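Local coordinates for protein phytanoyl-CoA dioxygenase (Streptomyces malaysiense, PDB 6ZYL) that catalyses the beta-hydroxylation of thioholgamide as a non-heme monooxygenase, probably using iron and 2-oxoglutarate, at residues A[30-35]-A[100-105]; A[53-58]-A[86-91]; A[125-130]-A[194-199]. All coordinates share one frame; numbering follows the deposited sequence.

Interaction 1: residues A[30-35]-A[100-105]; sequences ERFRTD and ASLLGP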
loop_
_atom_site.group_PDB
_atom_site.type_symbol
_atom_site.label_atom_id
_atom_site.label_comp_id
_atom_site.label_asym_id
_atom_site.label_seq_id
_atom_site.Cartn_x
_atom_site.Cartn_y
_atom_site.Cartn_z
ATOM N N GLU A 30 0.626 2.948 20.335
ATOM C CA GLU A 30 0.044 4.158 20.908
ATOM C C GLU A 30 0.183 5.335 19.951
ATOM O O GLU A 30 -0.766 6.103 19.747
ATOM C CB GLU A 30 0.703 4.474 22.251
ATOM C CG GLU A 30 -0.107 5.419 23.126
ATOM C CD GLU A 30 0.753 6.189 24.112
ATOM O OE1 GLU A 30 0.353 7.305 24.507
ATOM O OE2 GLU A 30 1.827 5.678 24.495
ATOM N N ARG A 31 1.366 5.499 19.356
ATOM C CA ARG A 31 1.557 6.565 18.378
ATOM C C ARG A 31 0.644 6.365 17.175
ATOM O O ARG A 31 0.003 7.310 16.699
ATOM C CB ARG A 31 3.020 6.618 17.936
ATOM C CG ARG A 31 4.016 6.840 19.061
ATOM C CD ARG A 31 5.415 6.385 18.649
ATOM N NE ARG A 31 5.855 7.013 17.403
ATOM C CZ ARG A 31 6.956 6.673 16.738
ATOM N NH1 ARG A 31 7.735 5.702 17.195
ATOM N NH2 ARG A 31 7.276 7.301 15.614
ATOM N N PHE A 32 0.571 5.130 16.672
ATOM C CA PHE A 32 -0.267 4.841 15.513
ATOM C C PHE A 32 -1.723 5.196 15.787
ATOM O O PHE A 32 -2.386 5.834 14.961
ATOM C CB PHE A 32 -0.127 3.364 15.133
ATOM C CG PHE A 32 -0.997 2.943 13.982
ATOM C CD1 PHE A 32 -0.641 3.245 12.679
ATOM C CD2 PHE A 32 -2.166 2.236 14.204
ATOM C CE1 PHE A 32 -1.441 2.858 11.618
ATOM C CE2 PHE A 32 -2.970 1.846 13.147
ATOM C CZ PHE A 32 -2.606 2.158 11.854
ATOM N N ARG A 33 -2.239 4.796 16.951
ATOM C CA ARG A 33 -3.648 5.036 17.244
ATOM C C ARG A 33 -3.924 6.507 17.531
ATOM O O ARG A 33 -5.008 7.006 17.209
ATOM C CB ARG A 33 -4.093 4.171 18.424
ATOM C CG ARG A 33 -4.049 2.672 18.152
ATOM C CD ARG A 33 -4.998 2.273 17.026
ATOM N NE ARG A 33 -4.864 0.860 16.673
ATOM C CZ ARG A 33 -5.432 0.290 15.613
ATOM N NH1 ARG A 33 -6.181 1.011 14.791
ATOM N NH2 ARG A 33 -5.249 -1.002 15.378
ATOM N N THR A 34 -2.962 7.217 18.122
ATOM C CA THR A 34 -3.156 8.637 18.394
ATOM C C THR A 34 -3.053 9.458 17.115
ATOM O O THR A 34 -3.966 10.220 16.776
ATOM C CB THR A 34 -2.132 9.125 19.422
ATOM O OG1 THR A 34 -2.246 8.356 20.626
ATOM C CG2 THR A 34 -2.347 10.601 19.736
ATOM N N ASP A 35 -1.945 9.309 16.388
ATOM C CA ASP A 35 -1.706 10.126 15.207
ATOM C C ASP A 35 -2.379 9.577 13.958
ATOM O O ASP A 35 -2.644 10.346 13.026
ATOM C CB ASP A 35 -0.199 10.250 14.956
ATOM C CG ASP A 35 0.517 11.011 16.059
ATOM O OD1 ASP A 35 -0.130 11.854 16.713
ATOM O OD2 ASP A 35 1.724 10.767 16.273
ATOM N N ALA A 100 2.403 -6.584 13.296
ATOM C CA ALA A 100 1.810 -7.400 14.351
ATOM C C ALA A 100 1.677 -6.609 15.645
ATOM O O ALA A 100 0.692 -6.759 16.377
ATOM C CB ALA A 100 2.647 -8.658 14.574
ATOM N N SER A 101 2.659 -5.756 15.948
ATOM C CA SER A 101 2.574 -4.935 17.150
ATOM C C SER A 101 1.426 -3.939 17.082
ATOM O O SER A 101 1.003 -3.424 18.123
ATOM C CB SER A 101 3.899 -4.202 17.380
ATOM O OG SER A 101 4.001 -3.042 16.573
ATOM N N LEU A 102 0.904 -3.664 15.889
ATOM C CA LEU A 102 -0.230 -2.766 15.724
ATOM C C LEU A 102 -1.558 -3.499 15.611
ATOM O O LEU A 102 -2.565 -3.035 16.158
ATOM C CB LEU A 102 -0.041 -1.900 14.476
ATOM C CG LEU A 102 1.203 -1.025 14.359
ATOM C CD1 LEU A 102 1.114 -0.184 13.080
ATOM C CD2 LEU A 102 1.374 -0.137 15.566
ATOM N N LEU A 103 -1.585 -4.633 14.910
ATOM C CA LEU A 103 -2.833 -5.290 14.553
ATOM C C LEU A 103 -3.029 -6.659 15.187
ATOM O O LEU A 103 -4.130 -7.212 15.081
ATOM C CB LEU A 103 -2.927 -5.452 13.027
ATOM C CG LEU A 103 -2.780 -4.195 12.169
ATOM C CD1 LEU A 103 -2.956 -4.541 10.692
ATOM C CD2 LEU A 103 -3.771 -3.131 12.595
ATOM N N GLY A 104 -2.012 -7.224 15.827
ATOM C CA GLY A 104 -2.123 -8.544 16.399
ATOM C C GLY A 104 -1.383 -9.582 15.582
ATOM O O GLY A 104 -0.764 -9.279 14.558
ATOM N N PRO A 105 -1.444 -10.843 16.021
ATOM C CA PRO A 105 -0.634 -11.895 15.391
ATOM C C PRO A 105 -1.227 -12.544 14.150
ATOM O O PRO A 105 -0.538 -13.369 13.532
ATOM C CB PRO A 105 -0.500 -12.928 16.525
ATOM C CG PRO A 105 -1.808 -12.813 17.264
ATOM C CD PRO A 105 -2.191 -11.339 17.195
HETATM O O HOH W 1 -5.470 -3.822 16.855
HETATM O O HOH W 2 -3.003 -0.813 18.081
#

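Interaction 2: residues A[53-58]-A[86-91]; sequences LAECQT and ADRIVH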
loop_
_atom_site.group_PDB
_atom_site.type_symbol
_atom_site.label_atom_id
_atom_site.label_comp_id
_atom_site.label_asym_id
_atom_site.label_seq_id
_atom_site.Cartn_x
_atom_site.Cartn_y
_atom_site.Cartn_z
ATOM N N LEU A 53 14.810 -1.810 -5.494
ATOM C CA LEU A 53 14.461 -0.851 -6.537
ATOM C C LEU A 53 14.929 -1.335 -7.902
ATOM O O LEU A 53 14.207 -1.202 -8.897
ATOM C CB LEU A 53 15.064 0.515 -6.216
ATOM C CG LEU A 53 14.821 1.617 -7.248
ATOM C CD1 LEU A 53 13.334 1.872 -7.428
ATOM C CD2 LEU A 53 15.542 2.899 -6.845
ATOM N N ALA A 54 16.138 -1.897 -7.972
ATOM C CA ALA A 54 16.631 -2.431 -9.237
ATOM C C ALA A 54 15.748 -3.571 -9.731
ATOM O O ALA A 54 15.423 -3.644 -10.923
ATOM C CB ALA A 54 18.076 -2.904 -9.081
ATOM N N GLU A 55 15.350 -4.469 -8.830
ATOM C CA GLU A 55 14.476 -5.571 -9.218
ATOM C C GLU A 55 13.096 -5.063 -9.617
ATOM O O GLU A 55 12.474 -5.600 -10.540
ATOM C CB GLU A 55 14.376 -6.577 -8.072
ATOM C CG GLU A 55 15.710 -7.213 -7.716
ATOM C CD GLU A 55 15.641 -8.090 -6.482
ATOM O OE1 GLU A 55 14.524 -8.344 -5.986
ATOM O OE2 GLU A 55 16.711 -8.529 -6.008
ATOM N N CYS A 56 12.627 -4.014 -8.986
ATOM C CA CYS A 56 11.361 -3.443 -9.340
ATOM C C CYS A 56 11.392 -2.864 -10.741
ATOM O O CYS A 56 10.509 -3.038 -11.485
ATOM C CB CYS A 56 10.958 -2.398 -8.327
ATOM S SG CYS A 56 9.615 -1.360 -8.747
ATOM N N GLN A 57 12.454 -2.172 -11.053
ATOM C CA GLN A 57 12.646 -1.577 -12.359
ATOM C C GLN A 57 12.779 -2.649 -13.455
ATOM O O GLN A 57 12.264 -2.510 -14.500
ATOM C CB GLN A 57 13.756 -0.546 -12.348
ATOM C CG GLN A 57 13.368 0.700 -11.601
ATOM C CD GLN A 57 14.457 1.727 -11.508
ATOM O OE1 GLN A 57 15.590 1.409 -11.325
ATOM N NE2 GLN A 57 14.098 2.971 -11.658
ATOM N N THR A 58 13.447 -3.723 -13.143
ATOM C CA THR A 58 13.559 -4.835 -14.032
ATOM C C THR A 58 12.164 -5.434 -14.282
ATOM O O THR A 58 11.818 -5.711 -15.363
ATOM C CB THR A 58 14.527 -5.897 -13.494
ATOM O OG1 THR A 58 15.845 -5.402 -13.535
ATOM C CG2 THR A 58 14.465 -7.138 -14.313
ATOM N N ALA A 86 8.545 -8.231 -4.796
ATOM C CA ALA A 86 7.401 -7.811 -3.994
ATOM C C ALA A 86 7.027 -8.882 -2.976
ATOM O O ALA A 86 6.718 -8.569 -1.821
ATOM C CB ALA A 86 6.213 -7.490 -4.898
ATOM N N ASP A 87 7.047 -10.151 -3.389
ATOM C CA ASP A 87 6.795 -11.236 -2.448
ATOM C C ASP A 87 7.755 -11.166 -1.268
ATOM O O ASP A 87 7.357 -11.389 -0.118
ATOM C CB ASP A 87 6.921 -12.583 -3.159
ATOM C CG ASP A 87 7.000 -13.750 -2.191
ATOM O OD1 ASP A 87 5.935 -14.216 -1.731
ATOM O OD2 ASP A 87 8.126 -14.199 -1.888
ATOM N N ARG A 88 9.024 -10.846 -1.531
ATOM C CA ARG A 88 10.019 -10.822 -0.464
ATOM C C ARG A 88 9.728 -9.716 0.543
ATOM O O ARG A 88 9.849 -9.927 1.755
ATOM C CB ARG A 88 11.416 -10.651 -1.061
ATOM C CG ARG A 88 12.551 -10.758 -0.054
ATOM C CD ARG A 88 13.916 -10.652 -0.738
ATOM N NE ARG A 88 14.145 -9.338 -1.334
ATOM C CZ ARG A 88 14.185 -9.100 -2.641
ATOM N NH1 ARG A 88 14.016 -10.089 -3.510
ATOM N NH2 ARG A 88 14.400 -7.868 -3.083
ATOM N N ILE A 89 9.332 -8.534 0.067
ATOM C CA ILE A 89 9.155 -7.401 0.970
ATOM C C ILE A 89 7.950 -7.619 1.878
ATOM O O ILE A 89 8.020 -7.388 3.090
ATOM C CB ILE A 89 9.035 -6.089 0.173
ATOM C CG1 ILE A 89 10.368 -5.777 -0.514
ATOM C CG2 ILE A 89 8.626 -4.949 1.089
ATOM C CD1 ILE A 89 10.379 -4.500 -1.325
ATOM N N VAL A 90 6.823 -8.062 1.312
ATOM C CA VAL A 90 5.623 -8.201 2.130
ATOM C C VAL A 90 5.781 -9.296 3.178
ATOM O O VAL A 90 4.999 -9.352 4.135
ATOM C CB VAL A 90 4.371 -8.469 1.270
ATOM C CG1 VAL A 90 4.241 -7.420 0.171
ATOM C CG2 VAL A 90 4.401 -9.876 0.684
ATOM N N HIS A 91 6.770 -10.173 3.027
ATOM C CA HIS A 91 7.063 -11.198 4.021
ATOM C C HIS A 91 8.247 -10.837 4.910
ATOM O O HIS A 91 8.652 -11.656 5.740
ATOM C CB HIS A 91 7.329 -12.542 3.333
ATOM C CG HIS A 91 6.103 -13.177 2.752
ATOM N ND1 HIS A 91 5.645 -12.885 1.484
ATOM C CD2 HIS A 91 5.240 -14.084 3.264
ATOM C CE1 HIS A 91 4.551 -13.586 1.242
ATOM N NE2 HIS A 91 4.283 -14.321 2.306
#

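Interaction 3: residues A[125-130]-A[194-199]; sequences LAWHQD and IDEAAA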
loop_
_atom_site.group_PDB
_atom_site.type_symbol
_atom_site.label_atom_id
_atom_site.label_comp_id
_atom_site.label_asym_id
_atom_site.label_seq_id
_atom_site.Cartn_x
_atom_site.Cartn_y
_atom_site.Cartn_z
ATOM N N LEU A 125 -1.864 15.580 -5.745
ATOM C CA LEU A 125 -3.026 14.830 -5.291
ATOM C C LEU A 125 -3.668 15.568 -4.127
ATOM O O LEU A 125 -2.981 15.940 -3.169
ATOM C CB LEU A 125 -2.644 13.410 -4.874
ATOM C CG LEU A 125 -1.937 12.566 -5.933
ATOM C CD1 LEU A 125 -1.687 11.162 -5.390
ATOM C CD2 LEU A 125 -2.733 12.513 -7.220
ATOM N N ALA A 126 -4.977 15.785 -4.217
ATOM C CA ALA A 126 -5.705 16.439 -3.143
ATOM C C ALA A 126 -5.764 15.534 -1.915
ATOM O O ALA A 126 -5.549 14.321 -1.989
ATOM C CB ALA A 126 -7.119 16.804 -3.599
ATOM N N TRP A 127 -6.057 16.145 -0.771
ATOM C CA TRP A 127 -6.213 15.390 0.463
ATOM C C TRP A 127 -7.320 14.356 0.305
ATOM O O TRP A 127 -8.393 14.654 -0.226
ATOM C CB TRP A 127 -6.523 16.341 1.615
ATOM C CG TRP A 127 -5.350 17.183 2.006
ATOM C CD1 TRP A 127 -5.023 18.414 1.517
ATOM C CD2 TRP A 127 -4.339 16.851 2.964
ATOM N NE1 TRP A 127 -3.872 18.871 2.114
ATOM C CE2 TRP A 127 -3.433 17.929 3.007
ATOM C CE3 TRP A 127 -4.112 15.746 3.790
ATOM C CZ2 TRP A 127 -2.320 17.936 3.845
ATOM C CZ3 TRP A 127 -3.006 15.754 4.620
ATOM C CH2 TRP A 127 -2.125 16.842 4.642
ATOM N N HIS A 128 -7.051 13.136 0.760
ATOM C CA HIS A 128 -7.986 12.031 0.590
ATOM C C HIS A 128 -7.541 10.874 1.470
ATOM O O HIS A 128 -6.426 10.863 2.001
ATOM C CB HIS A 128 -8.072 11.596 -0.874
ATOM C CG HIS A 128 -6.846 10.887 -1.362
ATOM N ND1 HIS A 128 -5.673 11.549 -1.659
ATOM C CD2 HIS A 128 -6.608 9.576 -1.596
ATOM C CE1 HIS A 128 -4.768 10.675 -2.061
ATOM N NE2 HIS A 128 -5.309 9.470 -2.030
ATOM N N GLN A 129 -8.432 9.897 1.618
ATOM C CA GLN A 129 -8.190 8.710 2.424
ATOM C C GLN A 129 -8.163 7.477 1.531
ATOM O O GLN A 129 -8.919 7.386 0.558
ATOM C CB GLN A 129 -9.269 8.541 3.498
ATOM C CG GLN A 129 -9.422 9.726 4.439
ATOM C CD GLN A 129 -10.733 9.691 5.209
ATOM O OE1 GLN A 129 -11.809 9.614 4.622
ATOM N NE2 GLN A 129 -10.644 9.745 6.532
ATOM N N ASP A 130 -7.295 6.522 1.874
ATOM C CA ASP A 130 -7.187 5.307 1.074
ATOM C C ASP A 130 -8.462 4.473 1.129
ATOM O O ASP A 130 -8.780 3.764 0.168
ATOM C CB ASP A 130 -6.007 4.456 1.555
ATOM C CG ASP A 130 -4.669 5.151 1.393
ATOM O OD1 ASP A 130 -4.522 5.970 0.462
ATOM O OD2 ASP A 130 -3.758 4.867 2.200
ATOM N N ILE A 194 -8.335 20.629 5.906
ATOM C CA ILE A 194 -7.084 20.117 6.450
ATOM C C ILE A 194 -6.160 21.298 6.704
ATOM O O ILE A 194 -6.029 22.188 5.855
ATOM C CB ILE A 194 -6.432 19.101 5.495
ATOM C CG1 ILE A 194 -7.401 17.957 5.189
ATOM C CG2 ILE A 194 -5.138 18.574 6.096
ATOM C CD1 ILE A 194 -7.598 16.986 6.334
ATOM N N ASP A 195 -5.521 21.312 7.872
ATOM C CA ASP A 195 -4.581 22.370 8.232
ATOM C C ASP A 195 -3.234 22.054 7.595
ATOM O O ASP A 195 -2.472 21.226 8.098
ATOM C CB ASP A 195 -4.466 22.493 9.746
ATOM C CG ASP A 195 -3.545 23.620 10.173
ATOM O OD1 ASP A 195 -3.009 24.323 9.288
ATOM O OD2 ASP A 195 -3.357 23.803 11.394
ATOM N N GLU A 196 -2.933 22.726 6.481
ATOM C CA GLU A 196 -1.704 22.435 5.750
ATOM C C GLU A 196 -0.466 22.719 6.590
ATOM O O GLU A 196 0.547 22.021 6.457
ATOM C CB GLU A 196 -1.660 23.249 4.458
ATOM C CG GLU A 196 -2.567 22.721 3.362
ATOM C CD GLU A 196 -1.927 21.599 2.569
ATOM O OE1 GLU A 196 -0.853 21.111 2.983
ATOM O OE2 GLU A 196 -2.498 21.204 1.530
ATOM N N ALA A 197 -0.519 23.738 7.452
ATOM C CA ALA A 197 0.642 24.060 8.274
ATOM C C ALA A 197 0.932 22.961 9.288
ATOM O O ALA A 197 2.095 22.736 9.641
ATOM C CB ALA A 197 0.429 25.395 8.987
ATOM N N ALA A 198 -0.103 22.271 9.764
ATOM C CA ALA A 198 0.067 21.177 10.709
ATOM C C ALA A 198 0.348 19.841 10.032
ATOM O O ALA A 198 0.674 18.871 10.725
ATOM C CB ALA A 198 -1.182 21.046 11.590
ATOM N N ALA A 199 0.231 19.765 8.709
ATOM C CA ALA A 199 0.506 18.522 8.002
ATOM C C ALA A 199 1.942 18.075 8.248
ATOM O O ALA A 199 2.832 18.885 8.523
ATOM C CB ALA A 199 0.256 18.697 6.505
#

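Interaction 1: residues A[30-35]-A[100-105]
Phe32 and Leu102 are the residues whose CA atoms come nearest across the two segments, 7.6 Å apart, where helix 28-35 passes the last turn of helix 93-103. That second helix closes with the bond from Gly104 N to Ala100 O, and Gly104 then takes a positive phi and turns the chain out of the helix. The apolar half of the contact is the meeting of Phe32 and Leu102, whose side chains cross at about a right angle. With its CG anti to the backbone N (chi1 178°), the phenyl group offers one face to Leu102 CD1, a CH-pi contact 4.0 Å from the ring centroid. The other methyl, Leu102 CD2, sits against the stem of the ring, 3.8 Å from Phe32 CB.

The polar half belongs to Arg33. Bent at chi2, its chain brings NH2 to 3.5 Å from Leu102 O, a weak hydrogen bond with the oxygen near the guanidinium plane. A firmer link is a water that accepts from Arg33 NE at 2.9 Å and donates to Leu102 O at 3.0 Å. The main protein partner of NH2 is the carbonyl of Gln141, so Arg33 joins the end of helix 93-103 to helix 139-142. Phe32 CE2 lies over one guanidinium face, displaced from the middle of the group. A positive charge beside a helix C-terminus would probably be favourable. Helices 28-35 and 93-103 thus meet over strand 209-212 of the main sheet, where Phe32 and Leu102 both touch Val211, within the double-stranded beta-helix expected for this family.

Interaction 2: residues A[53-58]-A[86-91]
Glu55 and Arg88 form a surface salt bridge between two helices, 46-66 and 84-90, and it is the one place where the two segments touch. The grip is end-on but converges on a single atom: both terminal nitrogens of Arg88 donate to Glu55 OE1, NH2 at 2.9 Å from OE1 and NH1 at 3.1 Å from OE1. Neither bond is straight, the one from NH2 bending to 151°, as expected when two hydrogens of one guanidinium share an acceptor. The oxygen stays close to the guanidinium plane, yet the carboxylate is turned almost square to it, 86° between the planes. NH1 therefore finds the syn lone pair of Glu55 OE1, whereas NH2 meets the same oxygen from above the carboxylate plane. Arg88 gets there by leaving its helix with CG anti to the backbone N and then bending at chi3 (66°), which swings the guanidinium across to the end of an extended Glu55.

Behind the bridge both helices lie on the major sheet: Cys56 touches Leu114 and Val90 touches Val109, both on strand 107-117, while Gln57 packs on Phe230 and Ala86 on Phe232 of strand 229-237. Trp85, close to Arg88 in the chain, also touches Glu55 and Cys56. On the same helix, Asp87 makes a salt bridge with Arg266, and its carbonyl O accepts from His91 ND1 at 2.8 Å.

The second carboxylate oxygen of Glu55, OE2, is taken by Gln51 NE2, a turn earlier on the same helix, and that bond should limit how freely the acid group can rotate. Were Glu55 an alanine, the Arg88 guanidinium would probably lose its charged mate and swing into solvent, and Gln51 would lose its acceptor.

Interaction 3: residues A[125-130]-A[194-199]
Trp127 meets Ile194, Glu196 and Ala199 with three different parts of its indole. Over one face comes the Ile194 CG2 methyl, 3.5 Å from the centroid of the six-membered ring and only 5° off its normal, a well-centred CH-pi contact. The other branch, Ile194 CG1, lies above the five-membered side, 3.9 Å from Trp127 CG. At the ring edge, Trp127 NE1 donates to Glu196 OE2 at 2.8 Å, almost straight at 174°. The oxygen lies in the indole plane, but the N-H comes from well above the carboxylate plane. Farther round the rim, Ala199 CB abuts Trp127 CH2 at 3.5 Å.

Several features set these groups in place. Glu196 leaves the backbone to one side of the contact, and the bend at chi2 (-83°) brings its carboxylate to the indole edge; its OE1 then makes a salt bridge with Arg161. Residues 196-198 form a short turn, held by weak backbone bonds, that puts Glu196 and Ala199 against the same ring. The indole itself sits at a corner of the chain, bonded through its backbone to Ile190 and resting on Ala217 and Ala219 of strand 217-220.

Beyond the corner, His128 ND1 is fixed by Ala126 O at 2.8 Å, and Asp130 bonds to His218 and His212. The sequence His128-Gln129-Asp130 matches the His-x-Asp pattern with which this family generally binds iron, so the tryptophan lies directly before a probable metal site, without metal in this apo structure. In the contact itself, the N-H of the buried tryptophan is met by a carboxylate that its salt bridge to Arg161 would probably keep ionised.

Interactions 1 and 2 both join helices that rest on the seven-stranded sheet, though on different strands, and they are neighbours along the chain, since helix 84-90 leads into helix 93-103; interaction 2 is nested inside the loop closed by interaction 1. Their chemistry differs all the same: the first is partly buried, with an apolar side and a watered polar side, while the second is a lone ionic link at the surface. Interaction 3 stands apart, about 29 Å from interaction 2 between centres. It joins a loop to the corner that leads into edge strand 128-129 of the four-stranded sheet, setting a buried ring against a solvent-facing acid near the probable metal site.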